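Local coordinates for protein putative cyclohexadienyl dehydrogenase and ADH prephenate dehydrogenase (Rhizobium meliloti, PDB 4WJI) that probably catalyses the NAD(P)-dependent oxidative decarboxylation of prephenate to 4-hydroxyphenylpyruvate in tyrosine biosynthesis, at residues 11-23 with 126-140. Sequence-based numbering, arbitrary orientation.
With NAP (NADP nicotinamide-adenine-dinucleotide phosphate), chain B; TYR (tyrosine), chain C.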
loop_
_atom_site.group_PDB
_atom_site.type_symbol
_atom_site.label_atom_id
_atom_site.label_comp_id
_atom_site.label_asym_id
_atom_site.label_seq_id
_atom_site.Cartn_x
_atom_site.Cartn_y
_atom_site.Cartn_z
ATOM N N GLY A 11 27.484 1.653 -9.264
ATOM C CA GLY A 11 26.080 1.995 -9.160
ATOM C C GLY A 11 25.853 2.853 -7.912
ATOM O O GLY A 11 26.306 2.506 -6.818
ATOM N N ILE A 12 25.197 3.984 -8.090
ATOM C CA ILE A 12 25.113 5.006 -7.058
ATOM C C ILE A 12 23.716 5.640 -7.068
ATOM O O ILE A 12 23.542 6.822 -6.796
ATOM C CB ILE A 12 26.300 6.020 -7.204
ATOM C CG1 ILE A 12 26.569 6.760 -5.870
ATOM C CG2 ILE A 12 26.134 6.906 -8.410
ATOM C CD1 ILE A 12 27.196 5.878 -4.809
ATOM N N GLY A 13 22.693 4.807 -7.307
ATOM C CA GLY A 13 21.329 5.254 -7.197
ATOM C C GLY A 13 20.799 5.145 -5.759
ATOM O O GLY A 13 21.532 5.373 -4.795
ATOM N N LEU A 14 19.522 4.767 -5.616
ATOM C CA LEU A 14 18.936 4.713 -4.269
ATOM C C LEU A 14 19.787 3.866 -3.326
ATOM O O LEU A 14 20.153 4.282 -2.211
ATOM C CB LEU A 14 17.536 4.150 -4.301
ATOM C CG LEU A 14 16.905 4.003 -2.911
ATOM C CD1 LEU A 14 16.546 5.342 -2.302
ATOM C CD2 LEU A 14 15.656 3.160 -3.006
ATOM N N ILE A 15 20.036 2.630 -3.744
ATOM C CA ILE A 15 20.727 1.687 -2.832
ATOM C C ILE A 15 22.203 2.003 -2.690
ATOM O O ILE A 15 22.714 2.098 -1.581
ATOM C CB ILE A 15 20.463 0.218 -3.245
ATOM C CG1 ILE A 15 18.938 -0.061 -3.231
ATOM C CG2 ILE A 15 21.262 -0.729 -2.368
ATOM C CD1 ILE A 15 18.294 0.101 -1.892
ATOM N N GLY A 16 22.879 2.136 -3.820
ATOM C CA GLY A 16 24.304 2.465 -3.737
ATOM C C GLY A 16 24.602 3.756 -2.994
ATOM O O GLY A 16 25.561 3.831 -2.184
ATOM N N SER A 17 23.774 4.768 -3.211
ATOM C CA SER A 17 24.004 6.044 -2.516
ATOM C C SER A 17 23.625 6.016 -1.030
ATOM O O SER A 17 24.151 6.809 -0.229
ATOM C CB SER A 17 23.315 7.223 -3.206
ATOM O OG SER A 17 21.933 7.242 -2.964
ATOM N N SER A 18 22.657 5.170 -0.676
ATOM C CA SER A 18 22.302 4.978 0.719
ATOM C C SER A 18 23.449 4.268 1.448
ATOM O O SER A 18 23.832 4.623 2.582
ATOM C CB SER A 18 20.956 4.252 0.854
ATOM O OG SER A 18 19.915 5.089 0.367
ATOM N N ILE A 19 24.021 3.272 0.775
ATOM C CA ILE A 19 25.207 2.576 1.322
ATOM C C ILE A 19 26.364 3.571 1.463
ATOM O O ILE A 19 27.012 3.638 2.504
ATOM C CB ILE A 19 25.585 1.382 0.444
ATOM C CG1 ILE A 19 24.475 0.316 0.503
ATOM C CG2 ILE A 19 26.924 0.840 0.836
ATOM C CD1 ILE A 19 24.669 -0.823 -0.452
ATOM N N ALA A 20 26.586 4.388 0.448
ATOM C CA ALA A 20 27.646 5.390 0.542
ATOM C C ALA A 20 27.486 6.321 1.758
ATOM O O ALA A 20 28.438 6.575 2.478
ATOM C CB ALA A 20 27.740 6.209 -0.735
ATOM N N ARG A 21 26.259 6.788 1.993
ATOM C CA ARG A 21 26.010 7.704 3.093
ATOM C C ARG A 21 26.226 7.001 4.432
ATOM O O ARG A 21 26.781 7.614 5.353
ATOM C CB ARG A 21 24.603 8.302 2.980
ATOM C CG ARG A 21 24.460 9.348 1.880
ATOM C CD ARG A 21 23.038 9.825 1.774
ATOM N NE ARG A 21 22.778 10.868 0.764
ATOM C CZ ARG A 21 22.414 10.650 -0.495
ATOM N NH1 ARG A 21 22.424 9.425 -1.000
ATOM N NH2 ARG A 21 22.067 11.656 -1.288
ATOM N N ASP A 22 25.809 5.752 4.546
ATOM C CA ASP A 22 26.029 5.003 5.782
ATOM C C ASP A 22 27.520 4.728 6.052
ATOM O O ASP A 22 27.972 4.798 7.215
ATOM C CB ASP A 22 25.293 3.670 5.768
ATOM C CG ASP A 22 23.840 3.806 5.960
ATOM O OD1 ASP A 22 23.374 4.821 6.568
ATOM O OD2 ASP A 22 23.135 2.837 5.534
ATOM N N ILE A 23 28.269 4.386 5.004
ATOM C CA ILE A 23 29.698 4.190 5.146
ATOM C C ILE A 23 30.339 5.453 5.670
ATOM O O ILE A 23 31.174 5.382 6.584
ATOM C CB ILE A 23 30.358 3.757 3.794
ATOM C CG1 ILE A 23 29.924 2.357 3.364
ATOM C CG2 ILE A 23 31.873 3.855 3.883
ATOM C CD1 ILE A 23 30.238 2.092 1.890
ATOM N N GLY A 126 13.829 -0.280 0.933
ATOM C CA GLY A 126 13.855 0.667 -0.172
ATOM C C GLY A 126 12.692 1.625 -0.134
ATOM O O GLY A 126 11.954 1.662 0.808
ATOM N N THR A 127 12.640 2.477 -1.155
ATOM C CA THR A 127 11.552 3.419 -1.344
ATOM C C THR A 127 11.179 3.325 -2.824
ATOM O O THR A 127 11.786 2.548 -3.575
ATOM C CB THR A 127 11.934 4.866 -1.025
ATOM O OG1 THR A 127 12.786 5.394 -2.056
ATOM C CG2 THR A 127 12.569 5.034 0.356
ATOM N N GLU A 128 10.199 4.112 -3.267
ATOM C CA GLU A 128 9.875 4.135 -4.694
ATOM C C GLU A 128 10.711 5.080 -5.544
ATOM O O GLU A 128 10.498 5.172 -6.775
ATOM C CB GLU A 128 8.390 4.489 -4.864
ATOM C CG GLU A 128 8.007 5.972 -4.593
ATOM C CD GLU A 128 7.755 6.349 -3.134
ATOM O OE1 GLU A 128 8.169 5.607 -2.163
ATOM O OE2 GLU A 128 7.090 7.401 -2.931
ATOM N N HIS A 129 11.652 5.761 -4.904
ATOM C CA HIS A 129 12.463 6.765 -5.597
ATOM C C HIS A 129 13.820 6.189 -6.028
ATOM O O HIS A 129 14.277 5.188 -5.485
ATOM C CB HIS A 129 12.667 7.982 -4.754
ATOM C CG HIS A 129 11.381 8.635 -4.386
ATOM N ND1 HIS A 129 10.545 9.192 -5.326
ATOM C CD2 HIS A 129 10.774 8.788 -3.187
ATOM C CE1 HIS A 129 9.480 9.688 -4.717
ATOM N NE2 HIS A 129 9.595 9.458 -3.416
ATOM N N SER A 130 14.418 6.842 -7.019
ATOM C CA SER A 130 15.651 6.369 -7.652
ATOM C C SER A 130 16.677 7.479 -7.797
ATOM O O SER A 130 16.342 8.674 -7.706
ATOM C CB SER A 130 15.352 5.762 -9.034
ATOM O OG SER A 130 14.413 4.721 -8.982
ATOM N N GLY A 131 17.931 7.070 -8.002
ATOM C CA GLY A 131 19.055 8.003 -8.227
ATOM C C GLY A 131 19.720 8.455 -6.937
ATOM O O GLY A 131 19.220 8.218 -5.855
ATOM N N PRO A 132 20.890 9.122 -7.057
ATOM C CA PRO A 132 21.673 9.470 -5.904
ATOM C C PRO A 132 21.034 10.433 -4.956
ATOM O O PRO A 132 21.348 10.405 -3.764
ATOM C CB PRO A 132 22.964 10.022 -6.484
ATOM C CG PRO A 132 22.653 10.439 -7.875
ATOM C CD PRO A 132 21.573 9.466 -8.306
ATOM N N ASP A 133 20.165 11.303 -5.461
ATOM C CA ASP A 133 19.515 12.254 -4.585
ATOM C C ASP A 133 18.419 11.606 -3.733
ATOM O O ASP A 133 17.983 12.188 -2.749
ATOM C CB ASP A 133 18.980 13.431 -5.374
ATOM C CG ASP A 133 20.103 14.331 -5.920
ATOM O OD1 ASP A 133 20.641 15.133 -5.146
ATOM O OD2 ASP A 133 20.456 14.229 -7.124
ATOM N N ALA A 134 17.961 10.409 -4.117
ATOM C CA ALA A 134 16.927 9.687 -3.379
ATOM C C ALA A 134 17.454 8.957 -2.132
ATOM O O ALA A 134 16.665 8.623 -1.250
ATOM C CB ALA A 134 16.260 8.660 -4.285
ATOM N N GLY A 135 18.756 8.660 -2.079
ATOM C CA GLY A 135 19.300 7.894 -0.979
ATOM C C GLY A 135 19.423 8.723 0.295
ATOM O O GLY A 135 19.369 9.962 0.251
ATOM N N PHE A 136 19.598 8.023 1.407
ATOM C CA PHE A 136 19.697 8.649 2.723
ATOM C C PHE A 136 20.349 7.687 3.718
ATOM O O PHE A 136 20.306 6.474 3.534
ATOM C CB PHE A 136 18.351 9.184 3.229
ATOM C CG PHE A 136 17.260 8.135 3.322
ATOM C CD1 PHE A 136 16.439 7.867 2.235
ATOM C CD2 PHE A 136 17.043 7.434 4.504
ATOM C CE1 PHE A 136 15.435 6.903 2.324
ATOM C CE2 PHE A 136 16.031 6.485 4.613
ATOM C CZ PHE A 136 15.225 6.219 3.515
ATOM N N ALA A 137 21.013 8.246 4.727
ATOM C CA ALA A 137 21.500 7.468 5.841
ATOM C C ALA A 137 20.358 6.897 6.643
ATOM O O ALA A 137 19.387 7.548 6.938
ATOM C CB ALA A 137 22.414 8.314 6.733
ATOM N N GLY A 138 20.487 5.646 7.001
ATOM C CA GLY A 138 19.527 5.002 7.883
ATOM C C GLY A 138 18.486 4.159 7.165
ATOM O O GLY A 138 17.630 3.599 7.823
ATOM N N LEU A 139 18.611 3.997 5.838
ATOM C CA LEU A 139 17.625 3.179 5.096
ATOM C C LEU A 139 17.555 1.739 5.589
ATOM O O LEU A 139 16.500 1.112 5.527
ATOM C CB LEU A 139 17.932 3.222 3.601
ATOM C CG LEU A 139 17.078 2.347 2.678
ATOM C CD1 LEU A 139 15.631 2.749 2.662
ATOM C CD2 LEU A 139 17.617 2.375 1.249
ATOM N N PHE A 140 18.688 1.204 6.039
ATOM C CA PHE A 140 18.792 -0.201 6.390
ATOM C C PHE A 140 18.547 -0.499 7.854
ATOM O O PHE A 140 18.583 -1.654 8.249
ATOM C CB PHE A 140 20.143 -0.734 5.903
ATOM C CG PHE A 140 20.408 -0.370 4.483
ATOM C CD1 PHE A 140 19.698 -0.987 3.458
ATOM C CD2 PHE A 140 21.356 0.564 4.145
ATOM C CE1 PHE A 140 19.927 -0.629 2.120
ATOM C CE2 PHE A 140 21.564 0.940 2.830
ATOM C CZ PHE A 140 20.885 0.330 1.825
HETATM P PA NAP B . 18.583 3.265 -9.245
HETATM O O1A NAP B . 18.352 4.248 -8.164
HETATM O O2A NAP B . 17.854 3.346 -10.544
HETATM O O5B NAP B . 20.150 3.283 -9.592
HETATM C C5B NAP B . 20.637 2.587 -10.733
HETATM C C4B NAP B . 22.162 2.613 -10.817
HETATM O O4B NAP B . 22.567 1.658 -11.791
HETATM C C3B NAP B . 22.703 3.940 -11.316
HETATM O O3B NAP B . 24.034 4.146 -10.870
HETATM C C2B NAP B . 22.766 3.741 -12.807
HETATM O O2B NAP B . 23.762 4.522 -13.406
HETATM C C1B NAP B . 23.177 2.296 -12.898
HETATM N N9A NAP B . 22.835 1.565 -14.149
HETATM C C8A NAP B . 21.656 1.471 -14.742
HETATM N N7A NAP B . 21.652 0.702 -15.801
HETATM C C5A NAP B . 22.938 0.267 -15.911
HETATM C C6A NAP B . 23.588 -0.572 -16.839
HETATM N N6A NAP B . 22.919 -1.121 -17.871
HETATM N N1A NAP B . 24.866 -0.817 -16.636
HETATM C C2A NAP B . 25.489 -0.271 -15.606
HETATM N N3A NAP B . 24.974 0.534 -14.697
HETATM C C4A NAP B . 23.686 0.791 -14.883
HETATM O O3 NAP B . 18.431 1.769 -8.690
HETATM P PN NAP B . 18.433 1.132 -7.225
HETATM O O1N NAP B . 17.087 1.306 -6.728
HETATM O O2N NAP B . 19.570 1.614 -6.444
HETATM O O5D NAP B . 18.589 -0.438 -7.562
HETATM C C5D NAP B . 19.842 -1.049 -7.746
HETATM C C4D NAP B . 19.712 -2.535 -7.420
HETATM O O4D NAP B . 19.189 -2.659 -6.113
HETATM C C3D NAP B . 18.755 -3.269 -8.310
HETATM O O3D NAP B . 19.283 -4.545 -8.631
HETATM C C2D NAP B . 17.493 -3.402 -7.492
HETATM O O2D NAP B . 16.784 -4.551 -7.877
HETATM C C1D NAP B . 18.109 -3.560 -6.103
HETATM N N1N NAP B . 17.274 -3.105 -4.980
HETATM C C2N NAP B . 16.456 -2.058 -5.115
HETATM C C3N NAP B . 15.672 -1.632 -4.070
HETATM C C7N NAP B . 14.704 -0.475 -4.164
HETATM O O7N NAP B . 13.832 -0.380 -3.343
HETATM N N7N NAP B . 14.868 0.383 -5.147
HETATM C C4N NAP B . 15.766 -2.303 -2.879
HETATM C C5N NAP B . 16.636 -3.356 -2.768
HETATM C C6N NAP B . 17.373 -3.777 -3.840
HETATM P P2B NAP B . 23.403 5.823 -14.281
HETATM O O1X NAP B . 22.398 6.600 -13.498
HETATM O O2X NAP B . 24.725 6.523 -14.409
HETATM O O3X NAP B . 22.822 5.390 -15.614
HETATM N N TYR C . 11.026 -0.278 -3.102
HETATM C CA TYR C . 10.093 -1.016 -2.210
HETATM C C TYR C . 9.228 -0.037 -1.464
HETATM O O TYR C . 9.372 1.158 -1.712
HETATM C CB TYR C . 10.857 -1.916 -1.232
HETATM C CG TYR C . 11.757 -2.960 -1.883
HETATM C CD1 TYR C . 11.628 -3.333 -3.221
HETATM C CD2 TYR C . 12.744 -3.559 -1.145
HETATM C CE1 TYR C . 12.464 -4.279 -3.789
HETATM C CE2 TYR C . 13.566 -4.525 -1.669
HETATM C CZ TYR C . 13.456 -4.879 -2.988
HETATM O OH TYR C . 14.310 -5.792 -3.550
HETATM O OXT TYR C . 8.409 -0.482 -0.626
HETATM O O HOH W 1 21.191 2.216 7.291
HETATM O O HOH W 2 21.212 4.087 4.337
#
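Arg21 grips Pro132 O end-on with two nitrogens, NH2 at 2.9 Å and NH1 at 3.1 Å, and the oxygen lies 2° from the guanidinium plane. Gly135 O sits 3.2 Å above the centre of one face of the same group, where the angle to NH1 is too poor for a hydrogen bond. With the chain extended from CG to NE, the guanidinium reaches past Phe136 to the loop at 132-135; an alanine here would probably cost Pro132 O both of these guanidinium donors and let that part of the loop shift from the helix. One helical turn back, Ser18 OG accepts from Phe136 N (3.1 Å, N-H...O angle 157°) while donating to Leu14 O, which fixes its rotation. A CB on Gly135 would clash with Ser17 OG, Ser18 OG and Arg21 NH1, so glycine permits this close approach. Further along, Asp22 OD1 takes Gly138 N on its syn lone pair at 3.0 Å, within the type II turn 136-139; OD2 meets the Phe140 ring edge and binds two waters that link it to Phe136 O and the amides of Leu139 and Phe140. Leu14 CD1 packs on Ala134 CB at 3.9 Å. Leu14 N and Gly131 N both donate to NAP O1A in nearly straight bonds, and Ile15 N bonds O2N. Gly11, Gly13 and Gly16 fit the GxGxxG strand-turn-helix of a Rossmann fold, here closed over the NADP diphosphate by the loop following strand 117-123.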